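Long-range contacts in FAD-dependent pyridine nucleotide-disulphide oxidoreductase (Desulfovibrio vulgaris, PDB 3IWA), which probably catalyses FAD-dependent oxidation or reduction using a pyridine nucleotide as electron donor or acceptor: residues I9-G15 with L119-S123; K161-G167 with I184-E190; M196-T200 with S339-K343. All blocks are in the same frame, centred on the assembly; numbering follows the deposited sequence.

Interactions 1 and 2 belong to two different parallel sheets of Rossmann type, and interaction 3 joins the second of these regions to the dimerisation domain. By family likeness, interaction 1 lies at the expected FAD site and interaction 2 at the expected pyridine nucleotide site. Neither cofactor is present in the entry. The centres of interactions 1 and 2 are about 28 Å apart and their nearest atoms about 13 Å apart. Interactions 2 and 3 touch: the N of Met-196 probably donates a hydrogen bond to the O of Gly-167, at 2.7 Å. The glycine-rich turn of interaction 2 is thus probably linked to the loop that meets Trp-340 and Val-342.

Interaction 1: I9-G15 with L119-S123; sequences IGAVALG and LALGS
Ile-9 lies alongside Leu-119 and Leu-121, and all three side chains point the same way. Its two branches divide the work. CD1 of Ile-9 meets CD2 of Leu-119 at 3.8 Å. CG2 of Ile-9 is pressed against CD2 of Leu-121 at 3.5 Å, closer than usual for two methyl groups. With CG1 beside its own backbone N (chi1 -67°), Ile-9 can offer a different carbon to each leucine. The backbones meet in a parallel bridge, and the N of Ala-120 donates to the O of Ile-9 at 2.8 Å. One step on, the CA of Gly-10 makes a nearly straight C-H...O contact with the O of Ala-120. The methyl of Ala-120 points into the turn. CG2 of Val-12 reaches CB of Ala-120 at 3.7 Å, and CD2 of Leu-14 reaches CB of Ala-120 at 3.8 Å. Leu-14 also packs on Ile-322 of helix 314-326. A strand, a tight glycine turn and the start of helix 14-25 laid beside the end of strand 116-119 are typical of a Rossmann-type fold, here probably the FAD-binding one.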
loop_
_atom_site.group_PDB
_atom_site.type_symbol
_atom_site.label_atom_id
_atom_site.label_comp_id
_atom_site.label_asym_id
_atom_site.label_seq_id
_atom_site.Cartn_x
_atom_site.Cartn_y
_atom_site.Cartn_z
ATOM N N ILE A 9 -2.197 -13.505 -31.732
ATOM C CA ILE A 9 -0.845 -13.531 -32.258
ATOM C C ILE A 9 0.169 -13.139 -31.210
ATOM O O ILE A 9 0.241 -11.985 -30.799
ATOM C CB ILE A 9 -0.662 -12.573 -33.417
ATOM C CG1 ILE A 9 -1.468 -13.023 -34.613
ATOM C CG2 ILE A 9 0.826 -12.479 -33.823
ATOM C CD1 ILE A 9 -1.561 -11.977 -35.624
ATOM N N GLY A 10 0.995 -14.102 -30.845
ATOM C CA GLY A 10 2.057 -13.925 -29.874
ATOM C C GLY A 10 1.721 -14.775 -28.673
ATOM O O GLY A 10 0.566 -14.857 -28.259
ATOM N N ALA A 11 2.717 -15.447 -28.127
ATOM C CA ALA A 11 2.556 -16.103 -26.833
ATOM C C ALA A 11 3.513 -15.397 -25.874
ATOM O O ALA A 11 4.726 -15.555 -25.967
ATOM C CB ALA A 11 2.848 -17.613 -26.929
ATOM N N VAL A 12 2.957 -14.557 -25.004
ATOM C CA VAL A 12 3.737 -13.804 -24.048
ATOM C C VAL A 12 3.240 -14.324 -22.692
ATOM O O VAL A 12 3.250 -15.547 -22.413
ATOM C CB VAL A 12 3.589 -12.243 -24.281
ATOM C CG1 VAL A 12 4.469 -11.755 -25.426
ATOM C CG2 VAL A 12 2.168 -11.852 -24.596
ATOM N N ALA A 13 2.861 -13.412 -21.822
ATOM C CA ALA A 13 1.905 -13.718 -20.796
ATOM C C ALA A 13 0.568 -13.338 -21.411
ATOM O O ALA A 13 -0.384 -14.090 -21.328
ATOM C CB ALA A 13 2.196 -12.893 -19.531
ATOM N N LEU A 14 0.536 -12.196 -22.090
ATOM C CA LEU A 14 -0.710 -11.597 -22.462
ATOM C C LEU A 14 -1.652 -12.460 -23.323
ATOM O O LEU A 14 -2.849 -12.508 -23.037
ATOM C CB LEU A 14 -0.495 -10.215 -23.075
ATOM C CG LEU A 14 -1.811 -9.466 -23.292
ATOM C CD1 LEU A 14 -1.858 -8.142 -22.542
ATOM C CD2 LEU A 14 -2.050 -9.255 -24.790
ATOM N N GLY A 15 -1.122 -13.116 -24.355
ATOM C CA GLY A 15 -1.924 -13.965 -25.249
ATOM C C GLY A 15 -2.669 -15.075 -24.529
ATOM O O GLY A 15 -3.899 -15.090 -24.533
ATOM N N LEU A 119 -3.464 -8.868 -30.741
ATOM C CA LEU A 119 -2.062 -8.663 -30.998
ATOM C C LEU A 119 -1.240 -8.591 -29.705
ATOM O O LEU A 119 -1.318 -7.653 -28.956
ATOM C CB LEU A 119 -1.879 -7.415 -31.856
ATOM C CG LEU A 119 -2.663 -7.401 -33.192
ATOM C CD1 LEU A 119 -2.418 -6.138 -33.965
ATOM C CD2 LEU A 119 -2.285 -8.608 -34.043
ATOM N N ALA A 120 -0.475 -9.638 -29.440
ATOM C CA ALA A 120 0.422 -9.683 -28.310
ATOM C C ALA A 120 1.827 -9.805 -28.853
ATOM O O ALA A 120 2.472 -10.814 -28.672
ATOM C CB ALA A 120 0.087 -10.872 -27.436
ATOM N N LEU A 121 2.275 -8.770 -29.535
ATOM C CA LEU A 121 3.456 -8.856 -30.351
ATOM C C LEU A 121 4.742 -8.618 -29.609
ATOM O O LEU A 121 5.797 -8.840 -30.177
ATOM C CB LEU A 121 3.378 -7.860 -31.515
ATOM C CG LEU A 121 2.120 -7.938 -32.369
ATOM C CD1 LEU A 121 2.183 -6.879 -33.422
ATOM C CD2 LEU A 121 1.965 -9.295 -32.975
ATOM N N GLY A 122 4.683 -8.145 -28.364
ATOM C CA GLY A 122 5.907 -7.957 -27.580
ATOM C C GLY A 122 6.799 -6.849 -28.133
ATOM O O GLY A 122 6.361 -5.979 -28.895
ATOM N N SER A 123 8.059 -6.881 -27.759
ATOM C CA SER A 123 8.977 -5.842 -28.153
ATOM C C SER A 123 10.252 -6.488 -28.691
ATOM O O SER A 123 10.381 -7.707 -28.659
ATOM C CB SER A 123 9.285 -4.981 -26.934
ATOM O OG SER A 123 9.736 -5.818 -25.884
#

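Interaction 2: K161-G167 with I184-E190; sequences KAVIVGG and IDTTVVE
Gly-167 and Glu-190 meet where two parallel strands, 161-165 and 185-189, come to an end. CB of Glu-190 passes 4.1 Å from the N of Gly-167. CG stands anti to the backbone N (chi1 169°), and a bend at chi2 turns the chain back toward the glycines. CD of Glu-190 therefore comes to 3.9 Å from the N of Gly-167. At the tip, OE1 of Glu-190 accepts the N-H of Gly-167 at 2.8 Å, nearly straight and close to the line of the C-O bond. Its OE2 accepts from the N of Ala-192. Two backbone N-H groups therefore hold the carboxylate and fix its rotation.

Behind this tip the strands are joined by a parallel ladder. Ala-162, Ile-164 and Gly-166 donate to the O of Asp-185, Thr-187 and Val-189. Thr-187 and Val-189 donate back to the O of Ala-162 and Ile-164. On the face toward helix 169-182, CD1 of Ile-164 is modelled 3.2 Å from CG2 of Thr-186, so short that its placing is doubtful. On the same face, CB of Ala-162 meets CG2 of Ile-184 at 3.7 Å, and Leu-178 of the helix lies over both. On the other face, CG1 of Val-163 meets CG2 of Val-189 at 4.1 Å. At the N-terminal end of the strands, Lys-161 and Asp-185 lie side by side. NZ of Lys-161 is 4.9 Å from OD2 of Asp-185, too far for a salt bridge; any attraction is probably weak.

The two strands and helix 169-182 form a right-handed beta-alpha-beta unit with a probable GxGxxG turn. An acidic residue ending the second strand commonly binds the adenine ribose in NAD-binding relatives. The bonded carboxylate of Glu-190 is consistent with a group held in place for such a role.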
loop_
_atom_site.group_PDB
_atom_site.type_symbol
_atom_site.label_atom_id
_atom_site.label_comp_id
_atom_site.label_asym_id
_atom_site.label_seq_id
_atom_site.Cartn_x
_atom_site.Cartn_y
_atom_site.Cartn_z
ATOM N N LYS A 161 32.772 -14.989 -18.547
ATOM C CA LYS A 161 32.526 -13.560 -18.399
ATOM C C LYS A 161 31.258 -13.078 -19.098
ATOM O O LYS A 161 31.033 -13.353 -20.284
ATOM C CB LYS A 161 33.744 -12.768 -18.854
ATOM C CG LYS A 161 34.991 -13.010 -17.982
ATOM C CD LYS A 161 35.898 -11.787 -17.883
ATOM C CE LYS A 161 37.009 -12.006 -16.855
ATOM N NZ LYS A 161 38.338 -12.215 -17.482
ATOM N N ALA A 162 30.436 -12.362 -18.323
ATOM C CA ALA A 162 29.213 -11.726 -18.806
ATOM C C ALA A 162 29.340 -10.208 -18.728
ATOM O O ALA A 162 29.701 -9.670 -17.688
ATOM C CB ALA A 162 28.008 -12.187 -18.009
ATOM N N VAL A 163 29.044 -9.534 -19.837
ATOM C CA VAL A 163 28.854 -8.099 -19.811
ATOM C C VAL A 163 27.377 -7.751 -20.090
ATOM O O VAL A 163 26.806 -8.207 -21.076
ATOM C CB VAL A 163 29.771 -7.407 -20.827
ATOM C CG1 VAL A 163 29.332 -5.924 -21.035
ATOM C CG2 VAL A 163 31.235 -7.564 -20.350
ATOM N N ILE A 164 26.764 -6.971 -19.202
ATOM C CA ILE A 164 25.375 -6.555 -19.371
ATOM C C ILE A 164 25.384 -5.140 -19.900
ATOM O O ILE A 164 25.916 -4.248 -19.274
ATOM C CB ILE A 164 24.567 -6.656 -18.030
ATOM C CG1 ILE A 164 24.232 -8.121 -17.687
ATOM C CG2 ILE A 164 23.248 -5.909 -18.141
ATOM C CD1 ILE A 164 24.850 -8.666 -16.477
ATOM N N VAL A 165 24.818 -4.946 -21.080
ATOM C CA VAL A 165 24.689 -3.635 -21.693
ATOM C C VAL A 165 23.309 -3.053 -21.353
ATOM O O VAL A 165 22.280 -3.466 -21.940
ATOM C CB VAL A 165 24.836 -3.695 -23.228
ATOM C CG1 VAL A 165 24.742 -2.244 -23.816
ATOM C CG2 VAL A 165 26.152 -4.414 -23.630
ATOM N N GLY A 166 23.311 -2.113 -20.403
ATOM C CA GLY A 166 22.105 -1.539 -19.829
ATOM C C GLY A 166 21.952 -1.834 -18.339
ATOM O O GLY A 166 21.943 -2.984 -17.942
ATOM N N GLY A 167 21.799 -0.788 -17.514
ATOM C CA GLY A 167 21.623 -0.929 -16.059
ATOM C C GLY A 167 20.209 -0.570 -15.619
ATOM O O GLY A 167 20.010 0.081 -14.608
ATOM N N ILE A 184 29.149 -16.203 -12.116
ATOM C CA ILE A 184 29.690 -15.634 -13.334
ATOM C C ILE A 184 30.247 -14.256 -13.025
ATOM O O ILE A 184 29.597 -13.452 -12.361
ATOM C CB ILE A 184 28.588 -15.547 -14.417
ATOM C CG1 ILE A 184 28.133 -16.958 -14.820
ATOM C CG2 ILE A 184 29.093 -14.819 -15.617
ATOM C CD1 ILE A 184 26.849 -17.007 -15.665
ATOM N N ASP A 185 31.458 -13.995 -13.498
ATOM C CA ASP A 185 32.052 -12.649 -13.494
ATOM C C ASP A 185 31.236 -11.669 -14.347
ATOM O O ASP A 185 31.146 -11.802 -15.573
ATOM C CB ASP A 185 33.496 -12.720 -14.000
ATOM C CG ASP A 185 34.271 -11.406 -13.792
ATOM O OD1 ASP A 185 33.687 -10.300 -13.905
ATOM O OD2 ASP A 185 35.479 -11.491 -13.527
ATOM N N THR A 186 30.641 -10.690 -13.674
ATOM C CA THR A 186 29.596 -9.875 -14.262
ATOM C C THR A 186 29.907 -8.403 -14.164
ATOM O O THR A 186 30.270 -7.914 -13.102
ATOM C CB THR A 186 28.245 -10.183 -13.592
ATOM O OG1 THR A 186 28.048 -11.596 -13.604
ATOM C CG2 THR A 186 27.098 -9.551 -14.350
ATOM N N THR A 187 29.747 -7.713 -15.292
ATOM C CA THR A 187 29.959 -6.267 -15.403
ATOM C C THR A 187 28.749 -5.624 -16.077
ATOM O O THR A 187 28.246 -6.127 -17.078
ATOM C CB THR A 187 31.192 -5.956 -16.239
ATOM O OG1 THR A 187 32.280 -6.738 -15.749
ATOM C CG2 THR A 187 31.548 -4.473 -16.194
ATOM N N VAL A 188 28.268 -4.528 -15.509
ATOM C CA VAL A 188 27.178 -3.750 -16.111
ATOM C C VAL A 188 27.789 -2.519 -16.707
ATOM O O VAL A 188 28.579 -1.871 -16.068
ATOM C CB VAL A 188 26.085 -3.331 -15.093
ATOM C CG1 VAL A 188 25.035 -2.488 -15.784
ATOM C CG2 VAL A 188 25.439 -4.524 -14.456
ATOM N N VAL A 189 27.434 -2.226 -17.950
ATOM C CA VAL A 189 27.869 -1.029 -18.637
ATOM C C VAL A 189 26.641 -0.207 -19.044
ATOM O O VAL A 189 25.801 -0.661 -19.782
ATOM C CB VAL A 189 28.732 -1.378 -19.906
ATOM C CG1 VAL A 189 29.072 -0.101 -20.710
ATOM C CG2 VAL A 189 30.003 -2.167 -19.502
ATOM N N GLU A 190 26.586 1.029 -18.566
ATOM C CA GLU A 190 25.447 1.904 -18.749
ATOM C C GLU A 190 25.909 3.237 -19.353
ATOM O O GLU A 190 26.819 3.892 -18.867
ATOM C CB GLU A 190 24.738 2.094 -17.406
ATOM C CG GLU A 190 23.665 3.187 -17.361
ATOM C CD GLU A 190 22.536 2.965 -18.323
ATOM O OE1 GLU A 190 21.924 1.888 -18.246
ATOM O OE2 GLU A 190 22.250 3.863 -19.148
#

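Interaction 3: M196-T200 with S339-K343; sequences MPGFT and SWAVK
Met-196 begins the contact by sending its methyl group to Val-342 and Trp-340. Bends at chi2 and chi3 carry the methyl to both partners. CE of Met-196 ends 3.5 Å from CG2 of Val-342, tip to tip. CE of Met-196 is also 3.5 Å from CZ3 of Trp-340, at the six-membered end of the indole. The O of Met-196 then closes the turn, accepting from the N of both Phe-199 and Thr-200.

Phe-199 comes next across the contact, and its ring meets the indole edge to face. The edge of Phe-199 is directed at the face of Trp-340, with the planes at 62°. The centroid of its ring lies 4.8 Å from that of the five-membered ring of Trp-340. CD1 of Phe-199 does the touching, 3.6 Å from CG of Trp-340. A water ties the two residues together a second time. It donates to the O of Phe-199 at 2.8 Å and accepts from NE1 of Trp-340 at 2.9 Å, lying in the plane of the indole at its edge. The indole nitrogen, on a buried residue, is thus satisfied.

Thr-200 ends the walk. Its chi1 rotation turns CG2, not OG1, to the indole. CG2 of Thr-200 meets CH2 of Trp-340 at 3.4 Å, the two side chains crossing at about a right angle.

Just before Trp-340, the OG of Ser-339 is hydrogen-bonded to the O of Glu-436 of the second subunit. Strand 340-343 is an edge strand of its antiparallel sheet within this chain. It pairs with strand 348-353, where Ala-349 touches Trp-340. On the other side of the contact, Met-196 also packs on Leu-172 of helix 169-182 and Leu-208 of helix 202-214.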
loop_
_atom_site.group_PDB
_atom_site.type_symbol
_atom_site.label_atom_id
_atom_site.label_comp_id
_atom_site.label_asym_id
_atom_site.label_seq_id
_atom_site.Cartn_x
_atom_site.Cartn_y
_atom_site.Cartn_z
ATOM N N MET A 196 19.737 2.431 -13.323
ATOM C CA MET A 196 18.289 2.646 -13.204
ATOM C C MET A 196 17.777 4.042 -13.629
ATOM O O MET A 196 16.891 4.593 -12.977
ATOM C CB MET A 196 17.823 2.319 -11.785
ATOM C CG MET A 196 17.956 0.845 -11.413
ATOM S SD MET A 196 16.804 -0.202 -12.264
ATOM C CE MET A 196 15.546 -0.148 -11.028
ATOM N N PRO A 197 18.278 4.586 -14.752
ATOM C CA PRO A 197 17.813 5.907 -15.121
ATOM C C PRO A 197 16.320 5.923 -15.411
ATOM O O PRO A 197 15.815 5.031 -16.058
ATOM C CB PRO A 197 18.630 6.240 -16.376
ATOM C CG PRO A 197 19.153 4.937 -16.878
ATOM C CD PRO A 197 19.303 4.087 -15.679
ATOM N N GLY A 198 15.621 6.921 -14.879
ATOM C CA GLY A 198 14.180 7.005 -15.043
ATOM C C GLY A 198 13.370 6.195 -14.040
ATOM O O GLY A 198 12.151 6.327 -14.015
ATOM N N PHE A 199 14.022 5.333 -13.253
ATOM C CA PHE A 199 13.352 4.549 -12.212
ATOM C C PHE A 199 13.697 4.998 -10.776
ATOM O O PHE A 199 12.802 5.049 -9.933
ATOM C CB PHE A 199 13.678 3.069 -12.354
ATOM C CG PHE A 199 12.926 2.371 -13.480
ATOM C CD1 PHE A 199 12.110 1.282 -13.207
ATOM C CD2 PHE A 199 13.054 2.793 -14.807
ATOM C CE1 PHE A 199 11.424 0.640 -14.217
ATOM C CE2 PHE A 199 12.366 2.154 -15.832
ATOM C CZ PHE A 199 11.548 1.073 -15.533
ATOM N N THR A 200 14.977 5.270 -10.491
ATOM C CA THR A 200 15.368 5.942 -9.257
ATOM C C THR A 200 16.083 7.247 -9.584
ATOM O O THR A 200 16.576 7.416 -10.695
ATOM C CB THR A 200 16.290 5.100 -8.378
ATOM O OG1 THR A 200 17.586 5.086 -8.967
ATOM C CG2 THR A 200 15.772 3.676 -8.198
ATOM N N SER A 339 4.640 1.397 -11.430
ATOM C CA SER A 339 5.132 0.741 -10.248
ATOM C C SER A 339 6.159 -0.338 -10.571
ATOM O O SER A 339 6.012 -1.054 -11.539
ATOM C CB SER A 339 3.945 0.106 -9.541
ATOM O OG SER A 339 2.946 1.072 -9.332
ATOM N N TRP A 340 7.168 -0.497 -9.736
ATOM C CA TRP A 340 8.223 -1.475 -10.013
ATOM C C TRP A 340 8.912 -1.858 -8.709
ATOM O O TRP A 340 8.824 -1.150 -7.721
ATOM C CB TRP A 340 9.260 -0.915 -11.011
ATOM C CG TRP A 340 9.938 0.338 -10.511
ATOM C CD1 TRP A 340 9.491 1.609 -10.643
ATOM C CD2 TRP A 340 11.147 0.420 -9.740
ATOM N NE1 TRP A 340 10.363 2.489 -10.015
ATOM C CE2 TRP A 340 11.357 1.765 -9.421
ATOM C CE3 TRP A 340 12.037 -0.527 -9.232
ATOM C CZ2 TRP A 340 12.474 2.195 -8.677
ATOM C CZ3 TRP A 340 13.121 -0.096 -8.497
ATOM C CH2 TRP A 340 13.343 1.253 -8.249
ATOM N N ALA A 341 9.583 -2.998 -8.727
ATOM C CA ALA A 341 10.430 -3.434 -7.650
ATOM C C ALA A 341 11.549 -4.273 -8.229
ATOM O O ALA A 341 11.337 -5.019 -9.186
ATOM C CB ALA A 341 9.633 -4.226 -6.642
ATOM N N VAL A 342 12.748 -4.117 -7.664
ATOM C CA VAL A 342 13.911 -4.951 -7.968
ATOM C C VAL A 342 14.542 -5.445 -6.658
ATOM O O VAL A 342 14.793 -4.662 -5.732
ATOM C CB VAL A 342 14.998 -4.181 -8.722
ATOM C CG1 VAL A 342 15.863 -5.131 -9.465
ATOM C CG2 VAL A 342 14.410 -3.237 -9.699
ATOM N N LYS A 343 14.795 -6.741 -6.581
ATOM C CA LYS A 343 15.532 -7.316 -5.480
ATOM C C LYS A 343 16.993 -7.480 -5.920
ATOM O O LYS A 343 17.274 -8.044 -6.989
ATOM C CB LYS A 343 14.898 -8.645 -5.074
ATOM C CG LYS A 343 15.718 -9.492 -4.082
ATOM C CD LYS A 343 15.315 -9.302 -2.616
ATOM C CE LYS A 343 16.380 -9.893 -1.658
ATOM N NZ LYS A 343 17.734 -9.246 -1.805
HETATM O O HOH W 1 10.060 5.392 -10.079
#